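Local coordinates for halogenase PltM (Pseudomonas fluorescens, PDB 6BZN), which halogenates phenolic compounds as a probably flavin-dependent enzyme, with unusual versatility in the substrates and halides it accepts, at residues H411-W416 / T491-H496; G109-A113 / H125-P129; Q330-R335 / W377-F382; L169-V174 / D334-L338. All blocks are in the same frame, centred on the assembly; numbering follows the deposited sequence.

Interaction 1: residues H411-W416 / T491-H496; sequences HLWNVW and TANALH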
loop_
_atom_site.group_PDB
_atom_site.type_symbol
_atom_site.label_atom_id
_atom_site.label_comp_id
_atom_site.label_asym_id
_atom_site.label_seq_id
_atom_site.Cartn_x
_atom_site.Cartn_y
_atom_site.Cartn_z
ATOM N N HIS A 411 9.155 21.526 -10.233
ATOM C CA HIS A 411 9.843 21.008 -11.421
ATOM C C HIS A 411 10.596 19.711 -11.084
ATOM O O HIS A 411 10.520 18.725 -11.828
ATOM C CB HIS A 411 10.777 22.061 -12.051
ATOM C CG HIS A 411 11.513 21.564 -13.256
ATOM N ND1 HIS A 411 10.874 21.246 -14.437
ATOM C CD2 HIS A 411 12.828 21.305 -13.459
ATOM C CE1 HIS A 411 11.764 20.808 -15.311
ATOM N NE2 HIS A 411 12.954 20.827 -14.741
ATOM N N LEU A 412 11.273 19.695 -9.941
ATOM C CA LEU A 412 11.972 18.497 -9.474
ATOM C C LEU A 412 10.977 17.349 -9.270
ATOM O O LEU A 412 11.217 16.224 -9.740
ATOM C CB LEU A 412 12.758 18.790 -8.192
ATOM C CG LEU A 412 13.506 17.633 -7.516
ATOM C CD1 LEU A 412 14.464 16.954 -8.470
ATOM C CD2 LEU A 412 14.231 18.153 -6.286
ATOM N N TRP A 413 9.852 17.639 -8.617
ATOM C CA TRP A 413 8.813 16.623 -8.445
ATOM C C TRP A 413 8.355 16.086 -9.803
ATOM O O TRP A 413 8.236 14.877 -9.998
ATOM C CB TRP A 413 7.605 17.117 -7.645
ATOM C CG TRP A 413 6.603 16.052 -7.581
ATOM C CD1 TRP A 413 5.477 15.930 -8.343
ATOM C CD2 TRP A 413 6.686 14.869 -6.796
ATOM N NE1 TRP A 413 4.842 14.751 -8.052
ATOM C CE2 TRP A 413 5.562 14.082 -7.101
ATOM C CE3 TRP A 413 7.598 14.402 -5.844
ATOM C CZ2 TRP A 413 5.316 12.854 -6.478
ATOM C CZ3 TRP A 413 7.359 13.187 -5.225
ATOM C CH2 TRP A 413 6.227 12.419 -5.549
ATOM N N ASN A 414 8.097 16.992 -10.740
ATOM C CA ASN A 414 7.611 16.592 -12.059
ATOM C C ASN A 414 8.590 15.616 -12.710
ATOM O O ASN A 414 8.178 14.552 -13.183
ATOM C CB ASN A 414 7.355 17.853 -12.918
ATOM C CG ASN A 414 6.854 17.541 -14.313
ATOM O OD1 ASN A 414 6.368 16.453 -14.605
ATOM N ND2 ASN A 414 6.985 18.527 -15.204
ATOM N N VAL A 415 9.888 15.935 -12.691
ATOM C CA VAL A 415 10.876 15.026 -13.266
ATOM C C VAL A 415 10.902 13.707 -12.472
ATOM O O VAL A 415 10.835 12.617 -13.050
ATOM C CB VAL A 415 12.295 15.636 -13.331
ATOM C CG1 VAL A 415 13.240 14.651 -13.972
ATOM C CG2 VAL A 415 12.299 16.927 -14.163
ATOM N N TRP A 416 10.981 13.828 -11.148
ATOM C CA TRP A 416 11.070 12.651 -10.274
ATOM C C TRP A 416 9.903 11.666 -10.425
ATOM O O TRP A 416 10.135 10.455 -10.448
ATOM C CB TRP A 416 11.241 13.053 -8.799
ATOM C CG TRP A 416 11.036 11.897 -7.870
ATOM C CD1 TRP A 416 9.928 11.637 -7.138
ATOM C CD2 TRP A 416 11.931 10.807 -7.650
ATOM N NE1 TRP A 416 10.093 10.484 -6.412
ATOM C CE2 TRP A 416 11.313 9.944 -6.722
ATOM C CE3 TRP A 416 13.208 10.487 -8.125
ATOM C CZ2 TRP A 416 11.926 8.784 -6.262
ATOM C CZ3 TRP A 416 13.824 9.335 -7.657
ATOM C CH2 TRP A 416 13.171 8.491 -6.738
ATOM N N THR A 491 19.639 18.897 -9.905
ATOM C CA THR A 491 19.088 17.588 -9.575
ATOM C C THR A 491 18.032 17.171 -10.614
ATOM O O THR A 491 18.112 16.079 -11.166
ATOM C CB THR A 491 18.514 17.624 -8.153
ATOM O OG1 THR A 491 19.527 18.121 -7.254
ATOM C CG2 THR A 491 18.040 16.250 -7.704
ATOM N N ALA A 492 17.075 18.052 -10.898
ATOM C CA ALA A 492 16.040 17.765 -11.896
ATOM C C ALA A 492 16.667 17.411 -13.240
ATOM O O ALA A 492 16.254 16.456 -13.904
ATOM C CB ALA A 492 15.101 18.943 -12.051
ATOM N N ASN A 493 17.691 18.164 -13.630
ATOM C CA ASN A 493 18.343 17.893 -14.907
ATOM C C ASN A 493 19.069 16.547 -14.944
ATOM O O ASN A 493 19.016 15.844 -15.948
ATOM C CB ASN A 493 19.316 19.000 -15.273
ATOM C CG ASN A 493 19.862 18.820 -16.675
ATOM O OD1 ASN A 493 19.139 19.011 -17.654
ATOM N ND2 ASN A 493 21.116 18.396 -16.782
ATOM N N ALA A 494 19.761 16.213 -13.856
ATOM C CA ALA A 494 20.431 14.919 -13.713
ATOM C C ALA A 494 19.419 13.770 -13.821
ATOM O O ALA A 494 19.673 12.769 -14.514
ATOM C CB ALA A 494 21.193 14.855 -12.394
ATOM N N LEU A 495 18.260 13.918 -13.168
ATOM C CA LEU A 495 17.194 12.927 -13.324
ATOM C C LEU A 495 16.702 12.832 -14.771
ATOM O O LEU A 495 16.526 11.740 -15.292
ATOM C CB LEU A 495 16.015 13.214 -12.391
ATOM C CG LEU A 495 16.241 13.108 -10.885
ATOM C CD1 LEU A 495 14.985 13.569 -10.152
ATOM C CD2 LEU A 495 16.624 11.701 -10.465
ATOM N N HIS A 496 16.468 13.972 -15.405
ATOM C CA HIS A 496 15.976 14.004 -16.785
ATOM C C HIS A 496 16.929 13.255 -17.733
ATOM O O HIS A 496 16.494 12.469 -18.561
ATOM C CB HIS A 496 15.790 15.453 -17.230
ATOM C CG HIS A 496 15.058 15.609 -18.525
ATOM N ND1 HIS A 496 15.267 16.679 -19.366
ATOM C CD2 HIS A 496 14.123 14.838 -19.125
ATOM C CE1 HIS A 496 14.475 16.575 -20.417
ATOM N NE2 HIS A 496 13.778 15.462 -20.301
#

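Interaction 2: residues G109-A113 / H125-P129; sequences GFSFA and HLVAP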
loop_
_atom_site.group_PDB
_atom_site.type_symbol
_atom_site.label_atom_id
_atom_site.label_comp_id
_atom_site.label_asym_id
_atom_site.label_seq_id
_atom_site.Cartn_x
_atom_site.Cartn_y
_atom_site.Cartn_z
ATOM N N GLY A 109 -6.644 7.797 -11.122
ATOM C CA GLY A 109 -5.203 7.974 -11.084
ATOM C C GLY A 109 -4.741 8.610 -9.787
ATOM O O GLY A 109 -5.545 8.887 -8.897
ATOM N N PHE A 110 -3.432 8.797 -9.688
ATOM C CA PHE A 110 -2.806 9.577 -8.616
ATOM C C PHE A 110 -2.588 10.987 -9.154
ATOM O O PHE A 110 -2.114 11.146 -10.274
ATOM C CB PHE A 110 -1.443 8.990 -8.211
ATOM C CG PHE A 110 -1.491 7.757 -7.302
ATOM C CD1 PHE A 110 -2.665 7.289 -6.705
ATOM C CD2 PHE A 110 -0.305 7.100 -6.988
ATOM C CE1 PHE A 110 -2.645 6.181 -5.850
ATOM C CE2 PHE A 110 -0.288 5.978 -6.150
ATOM C CZ PHE A 110 -1.457 5.526 -5.574
ATOM N N SER A 111 -2.935 12.004 -8.373
ATOM C CA SER A 111 -2.652 13.381 -8.739
ATOM C C SER A 111 -1.827 14.035 -7.637
ATOM O O SER A 111 -1.946 13.685 -6.450
ATOM C CB SER A 111 -3.937 14.167 -8.985
ATOM O OG SER A 111 -4.736 14.214 -7.823
ATOM N N PHE A 112 -0.983 14.975 -8.049
ATOM C CA PHE A 112 -0.055 15.647 -7.152
ATOM C C PHE A 112 -0.120 17.136 -7.416
ATOM O O PHE A 112 0.056 17.543 -8.556
ATOM C CB PHE A 112 1.375 15.137 -7.370
ATOM C CG PHE A 112 1.521 13.652 -7.170
ATOM C CD1 PHE A 112 1.252 12.767 -8.205
ATOM C CD2 PHE A 112 1.875 13.135 -5.933
ATOM C CE1 PHE A 112 1.362 11.400 -8.014
ATOM C CE2 PHE A 112 1.978 11.767 -5.733
ATOM C CZ PHE A 112 1.735 10.896 -6.773
ATOM N N ALA A 113 -0.393 17.937 -6.383
ATOM C CA ALA A 113 -0.397 19.392 -6.482
ATOM C C ALA A 113 0.599 19.935 -5.477
ATOM O O ALA A 113 0.557 19.569 -4.295
ATOM C CB ALA A 113 -1.782 19.936 -6.193
ATOM N N HIS A 125 1.101 23.675 -11.200
ATOM C CA HIS A 125 2.046 22.828 -10.455
ATOM C C HIS A 125 1.370 21.521 -10.070
ATOM O O HIS A 125 1.327 21.168 -8.880
ATOM C CB HIS A 125 2.576 23.574 -9.225
ATOM C CG HIS A 125 3.413 24.760 -9.565
ATOM N ND1 HIS A 125 3.687 25.762 -8.661
ATOM C CD2 HIS A 125 4.042 25.106 -10.713
ATOM C CE1 HIS A 125 4.451 26.673 -9.237
ATOM N NE2 HIS A 125 4.690 26.292 -10.477
ATOM N N LEU A 126 0.879 20.816 -11.103
ATOM C CA LEU A 126 0.148 19.550 -10.999
ATOM C C LEU A 126 0.728 18.498 -11.946
ATOM O O LEU A 126 1.117 18.818 -13.069
ATOM C CB LEU A 126 -1.321 19.736 -11.411
ATOM C CG LEU A 126 -2.374 20.109 -10.381
ATOM C CD1 LEU A 126 -1.943 21.317 -9.575
ATOM C CD2 LEU A 126 -3.704 20.363 -11.095
ATOM N N VAL A 127 0.762 17.247 -11.504
ATOM C CA VAL A 127 0.930 16.110 -12.406
ATOM C C VAL A 127 -0.133 15.079 -12.042
ATOM O O VAL A 127 -0.485 14.925 -10.868
ATOM C CB VAL A 127 2.349 15.470 -12.386
ATOM C CG1 VAL A 127 3.392 16.434 -12.923
ATOM C CG2 VAL A 127 2.753 14.992 -10.995
ATOM N N ALA A 128 -0.652 14.391 -13.049
ATOM C CA ALA A 128 -1.660 13.362 -12.821
ATOM C C ALA A 128 -1.679 12.396 -13.998
ATOM O O ALA A 128 -2.339 12.658 -14.990
ATOM C CB ALA A 128 -3.038 13.990 -12.612
ATOM N N PRO A 129 -0.934 11.284 -13.899
ATOM C CA PRO A 129 -0.980 10.313 -14.986
ATOM C C PRO A 129 -2.211 9.424 -14.846
ATOM O O PRO A 129 -2.320 8.721 -13.858
ATOM C CB PRO A 129 0.315 9.518 -14.814
ATOM C CG PRO A 129 0.732 9.713 -13.384
ATOM C CD PRO A 129 0.064 10.945 -12.866
HETATM O O HOH W 1 -1.610 7.573 -11.542
#

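Interaction 3: residues Q330-R335 / W377-F382; sequences QNVGDR and WQREQF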
loop_
_atom_site.group_PDB
_atom_site.type_symbol
_atom_site.label_atom_id
_atom_site.label_comp_id
_atom_site.label_asym_id
_atom_site.label_seq_id
_atom_site.Cartn_x
_atom_site.Cartn_y
_atom_site.Cartn_z
ATOM N N GLN A 330 14.403 -10.296 9.868
ATOM C CA GLN A 330 13.912 -11.572 9.331
ATOM C C GLN A 330 12.406 -11.543 9.500
ATOM O O GLN A 330 11.893 -10.744 10.293
ATOM C CB GLN A 330 14.431 -12.770 10.130
ATOM C CG GLN A 330 15.920 -13.048 10.010
ATOM C CD GLN A 330 16.337 -14.322 10.748
ATOM O OE1 GLN A 330 15.655 -14.773 11.662
ATOM N NE2 GLN A 330 17.459 -14.898 10.347
ATOM N N ASN A 331 11.701 -12.390 8.768
ATOM C CA ASN A 331 10.268 -12.520 8.994
ATOM C C ASN A 331 9.661 -13.890 8.783
ATOM O O ASN A 331 8.447 -14.020 8.796
ATOM C CB ASN A 331 9.526 -11.452 8.164
ATOM C CG ASN A 331 9.359 -11.849 6.711
ATOM O OD1 ASN A 331 10.106 -12.671 6.195
ATOM N ND2 ASN A 331 8.370 -11.261 6.038
ATOM N N VAL A 332 10.489 -14.918 8.603
ATOM C CA VAL A 332 10.004 -16.290 8.540
ATOM C C VAL A 332 10.865 -17.149 9.450
ATOM O O VAL A 332 12.042 -16.850 9.677
ATOM C CB VAL A 332 10.015 -16.855 7.101
ATOM C CG1 VAL A 332 9.151 -16.005 6.173
ATOM C CG2 VAL A 332 11.426 -16.946 6.536
ATOM N N GLY A 333 10.263 -18.211 9.963
ATOM C CA GLY A 333 10.986 -19.260 10.697
ATOM C C GLY A 333 10.422 -20.606 10.325
ATOM O O GLY A 333 9.587 -20.711 9.431
ATOM N N ASP A 334 10.859 -21.644 11.036
ATOM C CA ASP A 334 10.319 -22.988 10.853
ATOM C C ASP A 334 8.790 -22.992 10.995
ATOM O O ASP A 334 8.099 -23.657 10.224
ATOM C CB ASP A 334 10.901 -23.964 11.903
ATOM C CG ASP A 334 12.390 -24.258 11.701
ATOM O OD1 ASP A 334 12.984 -23.813 10.698
ATOM O OD2 ASP A 334 12.973 -24.945 12.566
ATOM N N ARG A 335 8.291 -22.257 11.992
ATOM C CA ARG A 335 6.878 -22.334 12.390
ATOM C C ARG A 335 6.094 -21.026 12.314
ATOM O O ARG A 335 4.965 -20.970 12.808
ATOM C CB ARG A 335 6.778 -22.896 13.817
ATOM C CG ARG A 335 7.354 -24.301 13.977
ATOM C CD ARG A 335 6.434 -25.316 13.333
ATOM N NE ARG A 335 6.898 -26.698 13.452
ATOM C CZ ARG A 335 6.152 -27.775 13.176
ATOM N NH1 ARG A 335 4.887 -27.658 12.772
ATOM N NH2 ARG A 335 6.675 -28.997 13.312
ATOM N N TRP A 377 8.348 -28.441 8.036
ATOM C CA TRP A 377 8.251 -27.064 8.507
ATOM C C TRP A 377 9.633 -26.535 8.854
ATOM O O TRP A 377 10.095 -26.622 9.999
ATOM C CB TRP A 377 7.309 -27.010 9.701
ATOM C CG TRP A 377 5.917 -27.440 9.351
ATOM C CD1 TRP A 377 5.364 -28.676 9.537
ATOM C CD2 TRP A 377 4.908 -26.639 8.736
ATOM N NE1 TRP A 377 4.063 -28.685 9.094
ATOM C CE2 TRP A 377 3.758 -27.449 8.594
ATOM C CE3 TRP A 377 4.856 -25.313 8.302
ATOM C CZ2 TRP A 377 2.571 -26.971 8.032
ATOM C CZ3 TRP A 377 3.667 -24.838 7.734
ATOM C CH2 TRP A 377 2.547 -25.661 7.610
ATOM N N GLN A 378 10.296 -25.997 7.838
ATOM C CA GLN A 378 11.647 -25.463 7.966
ATOM C C GLN A 378 11.726 -24.068 7.347
ATOM O O GLN A 378 11.145 -23.822 6.277
ATOM C CB GLN A 378 12.643 -26.386 7.268
ATOM C CG GLN A 378 12.718 -27.794 7.864
ATOM C CD GLN A 378 13.420 -27.809 9.215
ATOM O OE1 GLN A 378 14.570 -27.398 9.316
ATOM N NE2 GLN A 378 12.736 -28.279 10.253
ATOM N N ARG A 379 12.470 -23.185 8.007
ATOM C CA ARG A 379 12.657 -21.802 7.563
ATOM C C ARG A 379 12.988 -21.698 6.075
ATOM O O ARG A 379 12.427 -20.852 5.369
ATOM C CB ARG A 379 13.760 -21.133 8.391
ATOM C CG ARG A 379 14.248 -19.782 7.869
ATOM C CD ARG A 379 15.196 -19.088 8.834
ATOM N NE ARG A 379 16.043 -18.134 8.117
ATOM C CZ ARG A 379 15.671 -16.903 7.752
ATOM N NH1 ARG A 379 14.457 -16.424 8.040
ATOM N NH2 ARG A 379 16.520 -16.138 7.095
ATOM N N GLU A 380 13.905 -22.543 5.600
ATOM C CA GLU A 380 14.372 -22.452 4.217
ATOM C C GLU A 380 13.250 -22.605 3.177
ATOM O O GLU A 380 13.337 -22.032 2.097
ATOM C CB GLU A 380 15.517 -23.455 3.950
ATOM C CG GLU A 380 16.345 -23.183 2.687
ATOM C CD GLU A 380 17.176 -21.888 2.705
ATOM O OE1 GLU A 380 17.288 -21.207 3.758
ATOM O OE2 GLU A 380 17.731 -21.544 1.635
ATOM N N GLN A 381 12.179 -23.327 3.517
ATOM C CA GLN A 381 11.025 -23.453 2.623
ATOM C C GLN A 381 10.365 -22.109 2.343
ATOM O O GLN A 381 9.732 -21.951 1.322
ATOM C CB GLN A 381 9.963 -24.394 3.211
ATOM C CG GLN A 381 10.401 -25.851 3.336
ATOM C CD GLN A 381 9.572 -26.625 4.362
ATOM O OE1 GLN A 381 10.119 -27.252 5.278
ATOM N NE2 GLN A 381 8.254 -26.554 4.238
ATOM N N PHE A 382 10.494 -21.162 3.271
ATOM C CA PHE A 382 9.806 -19.863 3.162
ATOM C C PHE A 382 10.753 -18.715 2.824
ATOM O O PHE A 382 10.350 -17.558 2.828
ATOM C CB PHE A 382 9.042 -19.597 4.459
ATOM C CG PHE A 382 8.158 -20.746 4.868
ATOM C CD1 PHE A 382 7.028 -21.052 4.137
ATOM C CD2 PHE A 382 8.460 -21.521 5.981
ATOM C CE1 PHE A 382 6.217 -22.120 4.494
ATOM C CE2 PHE A 382 7.654 -22.587 6.344
ATOM C CZ PHE A 382 6.532 -22.889 5.591
HETATM O O HOH W 2 15.331 -24.562 10.104
HETATM O O HOH W 3 9.764 -27.240 12.993
#

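Interaction 4: residues L169-V174 / D334-L338; sequences LNDDGV and DRFCL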
loop_
_atom_site.group_PDB
_atom_site.type_symbol
_atom_site.label_atom_id
_atom_site.label_comp_id
_atom_site.label_asym_id
_atom_site.label_seq_id
_atom_site.Cartn_x
_atom_site.Cartn_y
_atom_site.Cartn_z
ATOM N N LEU A 169 6.469 -21.310 20.347
ATOM C CA LEU A 169 6.938 -21.846 19.087
ATOM C C LEU A 169 7.813 -23.053 19.412
ATOM O O LEU A 169 8.870 -22.907 20.015
ATOM C CB LEU A 169 7.716 -20.782 18.322
ATOM C CG LEU A 169 6.961 -19.497 17.968
ATOM C CD1 LEU A 169 7.935 -18.434 17.479
ATOM C CD2 LEU A 169 5.887 -19.773 16.922
ATOM N N ASN A 170 7.355 -24.241 19.038
ATOM C CA ASN A 170 8.007 -25.495 19.441
ATOM C C ASN A 170 8.517 -26.167 18.191
ATOM O O ASN A 170 8.174 -25.747 17.093
ATOM C CB ASN A 170 7.004 -26.411 20.167
ATOM C CG ASN A 170 6.198 -25.673 21.231
ATOM O OD1 ASN A 170 4.954 -25.660 21.204
ATOM N ND2 ASN A 170 6.897 -25.052 22.175
ATOM N N ASP A 171 9.304 -27.229 18.337
ATOM C CA ASP A 171 9.737 -27.989 17.156
ATOM C C ASP A 171 8.624 -28.845 16.529
ATOM O O ASP A 171 8.790 -29.311 15.412
ATOM C CB ASP A 171 11.016 -28.824 17.426
ATOM C CG ASP A 171 10.799 -29.946 18.421
ATOM O OD1 ASP A 171 9.673 -30.064 18.958
ATOM O OD2 ASP A 171 11.762 -30.720 18.654
ATOM N N ASP A 172 7.499 -29.041 17.223
ATOM C CA ASP A 172 6.368 -29.810 16.672
ATOM C C ASP A 172 5.086 -28.980 16.436
ATOM O O ASP A 172 4.024 -29.544 16.175
ATOM C CB ASP A 172 6.080 -31.067 17.524
ATOM C CG ASP A 172 5.781 -30.755 18.974
ATOM O OD1 ASP A 172 5.785 -29.563 19.361
ATOM O OD2 ASP A 172 5.554 -31.724 19.733
ATOM N N GLY A 173 5.193 -27.655 16.501
ATOM C CA GLY A 173 4.059 -26.784 16.219
ATOM C C GLY A 173 4.037 -25.530 17.048
ATOM O O GLY A 173 5.049 -25.129 17.626
ATOM N N VAL A 174 2.864 -24.912 17.101
ATOM C CA VAL A 174 2.680 -23.653 17.779
ATOM C C VAL A 174 1.569 -23.827 18.790
ATOM O O VAL A 174 0.630 -24.574 18.550
ATOM C CB VAL A 174 2.297 -22.555 16.767
ATOM C CG1 VAL A 174 2.012 -21.236 17.462
ATOM C CG2 VAL A 174 3.421 -22.393 15.757
ATOM N N ASP A 334 10.859 -21.644 11.036
ATOM C CA ASP A 334 10.319 -22.988 10.853
ATOM C C ASP A 334 8.790 -22.992 10.995
ATOM O O ASP A 334 8.099 -23.657 10.224
ATOM C CB ASP A 334 10.901 -23.964 11.903
ATOM C CG ASP A 334 12.390 -24.258 11.701
ATOM O OD1 ASP A 334 12.984 -23.813 10.698
ATOM O OD2 ASP A 334 12.973 -24.945 12.566
ATOM N N ARG A 335 8.291 -22.257 11.992
ATOM C CA ARG A 335 6.878 -22.334 12.390
ATOM C C ARG A 335 6.094 -21.026 12.314
ATOM O O ARG A 335 4.965 -20.970 12.808
ATOM C CB ARG A 335 6.778 -22.896 13.817
ATOM C CG ARG A 335 7.354 -24.301 13.977
ATOM C CD ARG A 335 6.434 -25.316 13.333
ATOM N NE ARG A 335 6.898 -26.698 13.452
ATOM C CZ ARG A 335 6.152 -27.775 13.176
ATOM N NH1 ARG A 335 4.887 -27.658 12.772
ATOM N NH2 ARG A 335 6.675 -28.997 13.312
ATOM N N PHE A 336 6.649 -19.999 11.671
ATOM C CA PHE A 336 5.932 -18.734 11.556
ATOM C C PHE A 336 6.292 -17.974 10.300
ATOM O O PHE A 336 7.330 -18.196 9.685
ATOM C CB PHE A 336 6.167 -17.831 12.769
ATOM C CG PHE A 336 7.555 -17.252 12.837
ATOM C CD1 PHE A 336 7.858 -16.052 12.207
ATOM C CD2 PHE A 336 8.561 -17.916 13.518
ATOM C CE1 PHE A 336 9.135 -15.509 12.274
ATOM C CE2 PHE A 336 9.843 -17.380 13.583
ATOM C CZ PHE A 336 10.130 -16.180 12.954
ATOM N N CYS A 337 5.396 -17.060 9.948
ATOM C CA CYS A 337 5.668 -16.042 8.949
ATOM C C CYS A 337 4.955 -14.770 9.382
ATOM O O CYS A 337 3.793 -14.814 9.819
ATOM C CB CYS A 337 5.189 -16.475 7.569
ATOM S SG CYS A 337 5.249 -15.150 6.325
ATOM N N LEU A 338 5.676 -13.655 9.295
ATOM C CA LEU A 338 5.092 -12.336 9.443
ATOM C C LEU A 338 4.711 -11.853 8.057
ATOM O O LEU A 338 5.546 -11.826 7.154
ATOM C CB LEU A 338 6.087 -11.345 10.049
ATOM C CG LEU A 338 6.328 -11.359 11.556
ATOM C CD1 LEU A 338 6.549 -12.739 12.115
ATOM C CD2 LEU A 338 7.468 -10.419 11.909
HETATM O O HOH W 3 9.764 -27.240 12.993
#

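Interaction 1: residues H411-W416 / T491-H496
V415 of helix 410-441 points its CB bond at A492 of helix 488-502, in the middle of a near-parallel helix-helix packing in the helical C-terminal part of the halogenase. The two short axes come within 8.9 Å of each other at an angle of 16°, and the small A492 stands where the backbones run closest. From V415 CB, 4.1 Å from A492 O, two methyls diverge. CG1, anti to the backbone N (chi1 -178°), reaches across to the other backbone and touches L495 CB at 3.5 Å, with A492 O and H496 N close beside it. That carbonyl is already taken by H496 N within its own helix, so the methyl meets a polar atom whose need is met. CG2 turns the other way: it lies 4.0 Å from A492 CB and also over one face of the H411 ring, whose CD2 comes within 3.6 Å of the same A492 CB. One turn earlier, L412 CD1 fills the other flank, against T491 CG2 at 3.7 Å and L495 CD1. M478 of helix 465-483 packs on T491 and W416, adding a third helix, while W416 NE1 bonds to S403 OG of helix 383-406. L495 CD1 finishes the contact at the edge of the W416 ring, near its plane and 4.0 Å from W416 CB.

Interaction 2: residues G109-A113 / H125-P129
F112 and V127 pair as an antiparallel hydrogen-bonded couple in the beta hairpin of strands 109-114 and 126-131, whose second strand borders the mixed sheet. Two backbone bonds hold them, F112 N to V127 O at 2.9 Å and V127 N to F112 O at 3.0 Å. CA-H...O contacts supplement these: L126 CA lies 3.2 Å from F112 O, and A128 CA 3.4 Å from F110 O. Apolar contacts lie on both faces of the hairpin. On one, F112 CD1 meets V127 CG2 at 3.9 Å, under W413 of helix 410-441 and with H250 stacked on the phenylalanine ring; on the other, A113 CB touches L126 CD1 at 3.7 Å. Water enters at the far end, where a single molecule accepts from F110 N and donates to P129 O. F110 sends its ring away, to within about 4 Å of the side chains of A65 and S351, both FAD-binding residues. The pairing changes at P129, which has no N-H to offer: its CD sits 3.4 Å from F110 O, and that buried carbonyl is left with C-H neighbours in place of a hydrogen bond.

Interaction 3: residues Q330-R335 / W377-F382
V332 and F382 meet CB to CB at 3.9 Å on the buried side of a loop-to-loop contact. It joins the lead-in to strand 336-338, the last of the parallel sheet, to the turn between helices 352-374 and 383-406. F382, at the N-cap position of the second helix, brings its ring alongside the backbone of G333 and D334, and F188 packs on both F382 and W377. Next to it the R335 guanidinium lies nearly parallel to the W377 indole, 18° apart, its centre over W377 CB and NH1 reaching over the ring face, 3.4 Å from W377 CD1; A187 O and D171 O hold its two terminal nitrogens. At the other end R379, extended from CG to NE with CG anti to the backbone N (chi1 169°), runs past V332 and puts NH1 2.9 Å from V332 O; the oxygen lies in the guanidinium plane, but the donor stands above the carbonyl plane. The solvent side is looser and polar. There the Q330 amide stacks on the R379 guanidinium, with NE2 3.6 Å from R379 NH2. D334 OD1 takes R379 N at 2.8 Å on its anti side, at the start of the 3-10 turn 379-381. A water 3.0 Å from R335 NE joins it to W377 O. Both arginines thus spend N-H groups on main-chain oxygens; R379 also has a salt bridge to E386, which probably offsets its charge, whereas R335 has carbonyls and an aromatic face around it here, which probably stabilise its charge.

Interaction 4: residues L169-V174 / D334-L338
R335 carries its guanidinium flat against the D172-G173 peptide, with G173 N 3.5 Å above the plane and over its centre and D172 C nearer the rim; W377 takes the opposite face. At the edge stands D171 O, 3.0 Å from R335 NH2 and tilted 27° from the guanidinium plane, while the donor itself sits 41° above the carbonyl plane. This bond is therefore not aimed at a lone pair. A187 O receives NH1, and a water on NE reaches D171 O weakly. The other flat group, the F336 ring, is approached obliquely by L169 CD1 at 4.0 Å, the two side chains crossing at about a right angle. A bend at chi2 (-73°) swings the arginine chain out over the hairpin tip. R335 CG passes 3.5 Å from N170 O, and R335 CB packs 3.9 Å from V174 CG2. The tip is a turn at D171 and D172, closed by N170 N to G173 O at 2.8 Å. Both aspartates keep their carboxylates away from the guanidinium, D172 OD1 being 6.1 Å from R335 NH2, though they would probably still favour its positive charge. The contact thus ties the tip of the hairpin of strands 164-170 and 173-178 to strand 336-338 at the border of the parallel sheet, with I189 of strand 188-191 packed between L169, V174 and F336, and helix 198-203 covering L169 and F336 through L203.

How the interactions relate
The contacts form two well-separated clusters; interactions 1 and 2 both lie across the chain's centre from interaction 4. Those two have centres 15 Å apart and touch, W413 and N414 of helix 410-441 lying on F112 and V127 at the border of the mixed sheet. Interactions 3 and 4, with centres 8 Å apart, share D334, R335 and a water. Between the clusters the nearest atoms are over 20 Å apart. Along the chain interaction 2 closes first, then 4 and 3, and 1 last. The C-terminal helices thus pack against the mixed sheet, while the edge of the probable Rossmann-type parallel sheet meets the turn leading into helix 383-406 and the hairpin of strands 164-170 and 173-178.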